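Local coordinates for Nsp15 (Middle East respiratory syndrome-related coronavirus, PDB 5YVD), which probably cleaves viral RNA on the 3' side of uridines, as a hexameric, uridylate-specific endoribonuclease of the coronavirus EndoU family, at residues Q76-Y81 against S111-C116; N133-S138 against L175-N180. All blocks are in the same frame, centred on the assembly; numbering follows the deposited sequence.

Contact 1: Q76-Y81 against S111-C116; sequences QADICY and SALNIC
N114 makes three hydrogen bonds to Q76-D78. N114 N gives a 2.9 Å hydrogen bond to D78 OD2, which takes it on its anti side and 25° out of the carboxylate plane. The main-chain N of D78 answers with a bond to N114 O, so the two residues are joined by a reciprocal pair. The N114 amide lies nearly parallel to the carboxylate, 16° between their planes; with CG beside its own backbone N (chi1 -69°), N114 ND2 swings back to Q76 O at 2.9 Å, a rather bent bond. Q76 itself closes a Schellman motif after helix 69-74, so N114 ND2 bonds the carbonyl of the residue that follows the helix.

Further along, the chains settle into a short parallel ladder. C116 N reaches I79 O at 3.0 Å and Y81 N reaches C116 O. I79 and I115 lie side by side, and I79 CG2 lies 4.2 Å from I115 CG1, while I115 CG2 touches Y81 CB. C80 SG meets C116 CB on the opposite face, and A77 CB also touches C116 CB.

Strand 79-80 thus forms one border of the middle-domain sheet within this chain, beside strand 115-118, which bonds onward to strand 134-138; Y81 reaches helix 124-129.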
loop_
_atom_site.group_PDB
_atom_site.type_symbol
_atom_site.label_atom_id
_atom_site.label_comp_id
_atom_site.label_asym_id
_atom_site.label_seq_id
_atom_site.Cartn_x
_atom_site.Cartn_y
_atom_site.Cartn_z
ATOM N N GLN A 76 -25.022 18.828 16.342
ATOM C CA GLN A 76 -24.766 18.775 14.908
ATOM C C GLN A 76 -23.705 19.761 14.441
ATOM O O GLN A 76 -23.905 20.504 13.470
ATOM C CB GLN A 76 -26.044 18.966 14.104
ATOM C CG GLN A 76 -27.098 17.903 14.333
ATOM C CD GLN A 76 -28.497 18.430 14.070
ATOM O OE1 GLN A 76 -28.814 19.591 14.378
ATOM N NE2 GLN A 76 -29.339 17.588 13.497
ATOM N N ALA A 77 -22.570 19.748 15.122
ATOM C CA ALA A 77 -21.421 20.533 14.680
ATOM C C ALA A 77 -20.724 19.807 13.535
ATOM O O ALA A 77 -20.213 18.713 13.720
ATOM C CB ALA A 77 -20.461 20.754 15.827
ATOM N N ASP A 78 -20.713 20.430 12.360
ATOM C CA ASP A 78 -20.128 19.836 11.159
ATOM C C ASP A 78 -18.610 20.097 11.039
ATOM O O ASP A 78 -17.877 19.245 10.566
ATOM C CB ASP A 78 -20.875 20.334 9.895
ATOM C CG ASP A 78 -22.403 20.051 9.948
ATOM O OD1 ASP A 78 -22.869 18.950 9.569
ATOM O OD2 ASP A 78 -23.149 20.956 10.364
ATOM N N ILE A 79 -18.134 21.250 11.494
ATOM C CA ILE A 79 -16.729 21.659 11.271
ATOM C C ILE A 79 -16.304 22.731 12.294
ATOM O O ILE A 79 -17.166 23.367 12.927
ATOM C CB ILE A 79 -16.595 22.164 9.827
ATOM C CG1 ILE A 79 -15.168 22.563 9.478
ATOM C CG2 ILE A 79 -17.529 23.334 9.574
ATOM C CD1 ILE A 79 -14.965 22.675 7.976
ATOM N N CYS A 80 -15.002 22.916 12.504
ATOM C CA CYS A 80 -14.558 23.915 13.474
ATOM C C CYS A 80 -13.928 25.132 12.760
ATOM O O CYS A 80 -13.393 25.014 11.659
ATOM C CB CYS A 80 -13.575 23.294 14.479
ATOM S SG CYS A 80 -14.267 22.141 15.706
ATOM N N TYR A 81 -13.990 26.300 13.406
ATOM C CA TYR A 81 -13.496 27.546 12.829
ATOM C C TYR A 81 -12.128 27.910 13.337
ATOM O O TYR A 81 -11.977 28.375 14.457
ATOM C CB TYR A 81 -14.440 28.699 13.147
ATOM C CG TYR A 81 -14.072 30.020 12.479
ATOM C CD1 TYR A 81 -13.508 31.065 13.215
ATOM C CD2 TYR A 81 -14.304 30.231 11.110
ATOM C CE1 TYR A 81 -13.188 32.272 12.622
ATOM C CE2 TYR A 81 -13.981 31.444 10.508
ATOM C CZ TYR A 81 -13.418 32.467 11.267
ATOM O OH TYR A 81 -13.114 33.690 10.682
ATOM N N SER A 111 -20.858 28.687 3.715
ATOM C CA SER A 111 -21.707 27.562 3.333
ATOM C C SER A 111 -22.743 27.488 4.456
ATOM O O SER A 111 -22.605 28.188 5.464
ATOM C CB SER A 111 -20.921 26.247 3.129
ATOM O OG SER A 111 -19.670 26.248 3.795
ATOM N N ALA A 112 -23.791 26.688 4.281
ATOM C CA ALA A 112 -24.838 26.600 5.294
ATOM C C ALA A 112 -24.715 25.327 6.154
ATOM O O ALA A 112 -25.690 24.605 6.332
ATOM C CB ALA A 112 -26.204 26.693 4.638
ATOM N N LEU A 113 -23.517 25.073 6.691
ATOM C CA LEU A 113 -23.287 24.030 7.714
ATOM C C LEU A 113 -23.272 24.670 9.093
ATOM O O LEU A 113 -23.281 25.882 9.202
ATOM C CB LEU A 113 -21.937 23.318 7.514
ATOM C CG LEU A 113 -21.473 22.991 6.090
ATOM C CD1 LEU A 113 -20.372 23.957 5.670
ATOM C CD2 LEU A 113 -20.977 21.554 5.975
ATOM N N ASN A 114 -23.226 23.860 10.144
ATOM C CA ASN A 114 -23.056 24.378 11.512
ATOM C C ASN A 114 -21.580 24.489 11.886
ATOM O O ASN A 114 -20.953 23.505 12.240
ATOM C CB ASN A 114 -23.748 23.483 12.550
ATOM C CG ASN A 114 -25.259 23.522 12.456
ATOM O OD1 ASN A 114 -25.880 24.587 12.570
ATOM N ND2 ASN A 114 -25.867 22.347 12.279
ATOM N N ILE A 115 -21.050 25.695 11.833
ATOM C CA ILE A 115 -19.667 25.964 12.200
ATOM C C ILE A 115 -19.560 26.233 13.704
ATOM O O ILE A 115 -20.293 27.079 14.269
ATOM C CB ILE A 115 -19.116 27.202 11.440
ATOM C CG1 ILE A 115 -19.410 27.054 9.931
ATOM C CG2 ILE A 115 -17.640 27.432 11.765
ATOM C CD1 ILE A 115 -18.661 28.026 9.056
ATOM N N CYS A 116 -18.613 25.536 14.329
ATOM C CA CYS A 116 -18.394 25.620 15.747
ATOM C C CYS A 116 -17.257 26.573 16.027
ATOM O O CYS A 116 -16.147 26.359 15.551
ATOM C CB CYS A 116 -18.043 24.240 16.280
ATOM S SG CYS A 116 -17.574 24.259 18.012
#

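Contact 2: N133-S138 against L175-N180; sequences NAIFIS and LYKKVN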
loop_
_atom_site.group_PDB
_atom_site.type_symbol
_atom_site.label_atom_id
_atom_site.label_comp_id
_atom_site.label_asym_id
_atom_site.label_seq_id
_atom_site.Cartn_x
_atom_site.Cartn_y
_atom_site.Cartn_z
ATOM N N ASN A 133 -26.041 30.011 11.037
ATOM C CA ASN A 133 -26.171 28.644 11.530
ATOM C C ASN A 133 -24.856 28.237 12.151
ATOM O O ASN A 133 -23.883 27.992 11.429
ATOM C CB ASN A 133 -26.526 27.695 10.384
ATOM C CG ASN A 133 -27.928 27.937 9.814
ATOM O OD1 ASN A 133 -28.830 28.333 10.510
ATOM N ND2 ASN A 133 -28.106 27.644 8.545
ATOM N N ALA A 134 -24.804 28.185 13.481
ATOM C CA ALA A 134 -23.526 27.965 14.176
ATOM C C ALA A 134 -23.657 27.561 15.634
ATOM O O ALA A 134 -24.722 27.671 16.233
ATOM C CB ALA A 134 -22.670 29.218 14.097
ATOM N N ILE A 135 -22.525 27.125 16.188
ATOM C CA ILE A 135 -22.387 26.710 17.583
ATOM C C ILE A 135 -21.241 27.514 18.218
ATOM O O ILE A 135 -20.197 27.738 17.590
ATOM C CB ILE A 135 -22.093 25.189 17.636
ATOM C CG1 ILE A 135 -23.344 24.409 17.244
ATOM C CG2 ILE A 135 -21.596 24.739 19.008
ATOM C CD1 ILE A 135 -23.074 22.965 16.902
ATOM N N PHE A 136 -21.430 27.967 19.452
ATOM C CA PHE A 136 -20.368 28.695 20.142
ATOM C C PHE A 136 -20.019 28.023 21.448
ATOM O O PHE A 136 -20.915 27.635 22.203
ATOM C CB PHE A 136 -20.746 30.141 20.411
ATOM C CG PHE A 136 -19.573 30.986 20.814
ATOM C CD1 PHE A 136 -19.414 31.424 22.117
ATOM C CD2 PHE A 136 -18.593 31.282 19.894
ATOM C CE1 PHE A 136 -18.300 32.163 22.484
ATOM C CE2 PHE A 136 -17.489 32.027 20.244
ATOM C CZ PHE A 136 -17.334 32.466 21.544
ATOM N N ILE A 137 -18.719 27.887 21.701
ATOM C CA ILE A 137 -18.246 27.320 22.951
ATOM C C ILE A 137 -17.432 28.362 23.697
ATOM O O ILE A 137 -16.607 29.061 23.086
ATOM C CB ILE A 137 -17.467 25.987 22.757
ATOM C CG1 ILE A 137 -16.137 26.182 22.036
ATOM C CG2 ILE A 137 -18.311 24.982 21.981
ATOM C CD1 ILE A 137 -15.572 24.914 21.402
ATOM N N SER A 138 -17.702 28.489 25.002
ATOM C CA SER A 138 -16.982 29.436 25.834
ATOM C C SER A 138 -16.881 29.029 27.285
ATOM O O SER A 138 -17.674 28.259 27.801
ATOM C CB SER A 138 -17.576 30.861 25.723
ATOM O OG SER A 138 -18.312 31.233 26.872
ATOM N N LEU A 175 -22.498 26.890 26.153
ATOM C CA LEU A 175 -22.631 26.410 24.800
ATOM C C LEU A 175 -23.813 27.064 24.132
ATOM O O LEU A 175 -24.930 27.006 24.657
ATOM C CB LEU A 175 -22.883 24.911 24.861
ATOM C CG LEU A 175 -21.664 24.118 25.335
ATOM C CD1 LEU A 175 -22.109 22.846 26.025
ATOM C CD2 LEU A 175 -20.731 23.806 24.173
ATOM N N TYR A 176 -23.584 27.677 22.976
ATOM C CA TYR A 176 -24.655 28.397 22.287
ATOM C C TYR A 176 -24.870 27.807 20.921
ATOM O O TYR A 176 -23.953 27.295 20.300
ATOM C CB TYR A 176 -24.329 29.890 22.187
ATOM C CG TYR A 176 -24.080 30.513 23.537
ATOM C CD1 TYR A 176 -25.063 31.262 24.163
ATOM C CD2 TYR A 176 -22.889 30.319 24.208
ATOM C CE1 TYR A 176 -24.870 31.816 25.422
ATOM C CE2 TYR A 176 -22.682 30.874 25.468
ATOM C CZ TYR A 176 -23.685 31.626 26.071
ATOM O OH TYR A 176 -23.510 32.208 27.310
ATOM N N LYS A 177 -26.101 27.859 20.464
ATOM C CA LYS A 177 -26.404 27.426 19.119
ATOM C C LYS A 177 -27.296 28.448 18.458
ATOM O O LYS A 177 -28.217 28.979 19.087
ATOM C CB LYS A 177 -27.075 26.049 19.130
ATOM C CG LYS A 177 -27.312 25.507 17.746
ATOM C CD LYS A 177 -27.675 24.040 17.760
ATOM C CE LYS A 177 -27.699 23.477 16.347
ATOM N NZ LYS A 177 -28.518 22.243 16.264
ATOM N N LYS A 178 -27.002 28.729 17.197
ATOM C CA LYS A 178 -27.812 29.620 16.369
ATOM C C LYS A 178 -28.325 28.872 15.139
ATOM O O LYS A 178 -27.600 28.077 14.535
ATOM C CB LYS A 178 -26.974 30.816 15.915
ATOM C CG LYS A 178 -27.085 32.018 16.832
ATOM C CD LYS A 178 -26.044 33.068 16.517
ATOM C CE LYS A 178 -26.310 33.770 15.200
ATOM N NZ LYS A 178 -25.093 34.518 14.763
ATOM N N VAL A 179 -29.577 29.134 14.787
ATOM C CA VAL A 179 -30.182 28.609 13.570
ATOM C C VAL A 179 -30.995 29.732 12.962
ATOM O O VAL A 179 -31.906 30.226 13.604
ATOM C CB VAL A 179 -31.119 27.411 13.873
ATOM C CG1 VAL A 179 -31.954 27.033 12.648
ATOM C CG2 VAL A 179 -30.323 26.203 14.383
ATOM N N ASN A 180 -30.659 30.134 11.737
ATOM C CA ASN A 180 -31.288 31.279 11.054
ATOM C C ASN A 180 -30.968 32.585 11.750
ATOM O O ASN A 180 -31.806 33.465 11.834
ATOM C CB ASN A 180 -32.816 31.108 10.942
ATOM C CG ASN A 180 -33.202 29.889 10.131
ATOM O OD1 ASN A 180 -32.916 29.811 8.939
ATOM N ND2 ASN A 180 -33.852 28.931 10.769
#
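F136 and Y176 sit opposite each other as a hydrogen-bonded antiparallel pair, F136 CB 4.0 Å from Y176 CB, yet their rings diverge. Y176 keeps CG beside its own backbone N (chi1 -57°), and the tyrosine ring consequently presents its CD2 edge to F136 O, which lies in the ring plane. Both rings reach helix 124-129: F136 meets L125 and F128, Y176 meets F128. The tyrosine hydroxyl is hydrogen-bonded to I142 N.

A134 and K178 form the next pair on this face. The K178 chain is bent and carries NZ away from A134 to the carbonyls of F128 and T131, with a cation-pi contact to the F128 ring; a buried lysine is thereby satisfied beside the end of the helix.

Together these strands make an antiparallel ladder inside the mixed sheet of the Nsp15 middle domain, 165° between their directions. F136 N to Y176 O and K178 N to A134 O are both 2.7 Å, the latter almost straight at 174°.

On the other face, L175 CD2 comes across I137 CG2 at 3.5 Å. I135 and K177 cross more loosely, I135 CG1 to K177 CG 4.1 Å, the lysine running out extended to weak bonds with L75 O and Q76 OE1.

Past the ladder, the side chain of N133 takes over from the main chain: N133 OD1 accepts N180 N at 2.8 Å, with the donor a little tilted from the carbonyl plane.

Contacts 1 and 2 lie 9 Å apart, centre to centre, in one sheet, joined where strands 115-118 and 134-138 run side by side: I115 O is 2.9 Å from I135 N, a probable hydrogen bond. Contact 2 is the more buried, a regular antiparallel ladder with the face of A134, F136, Y176 and K178 turned to helix 124-129 and the face of I135, I137, L175 and K177 turned the other way. Contact 1, at the border strand, is only partly buried and pairs in parallel for just two bridges. Both use an asparagine side chain beyond the ladder; the D78 carboxylate sets contact 1 apart. A77 CB packs on I135 CD1, 3.6 Å away, linking the two.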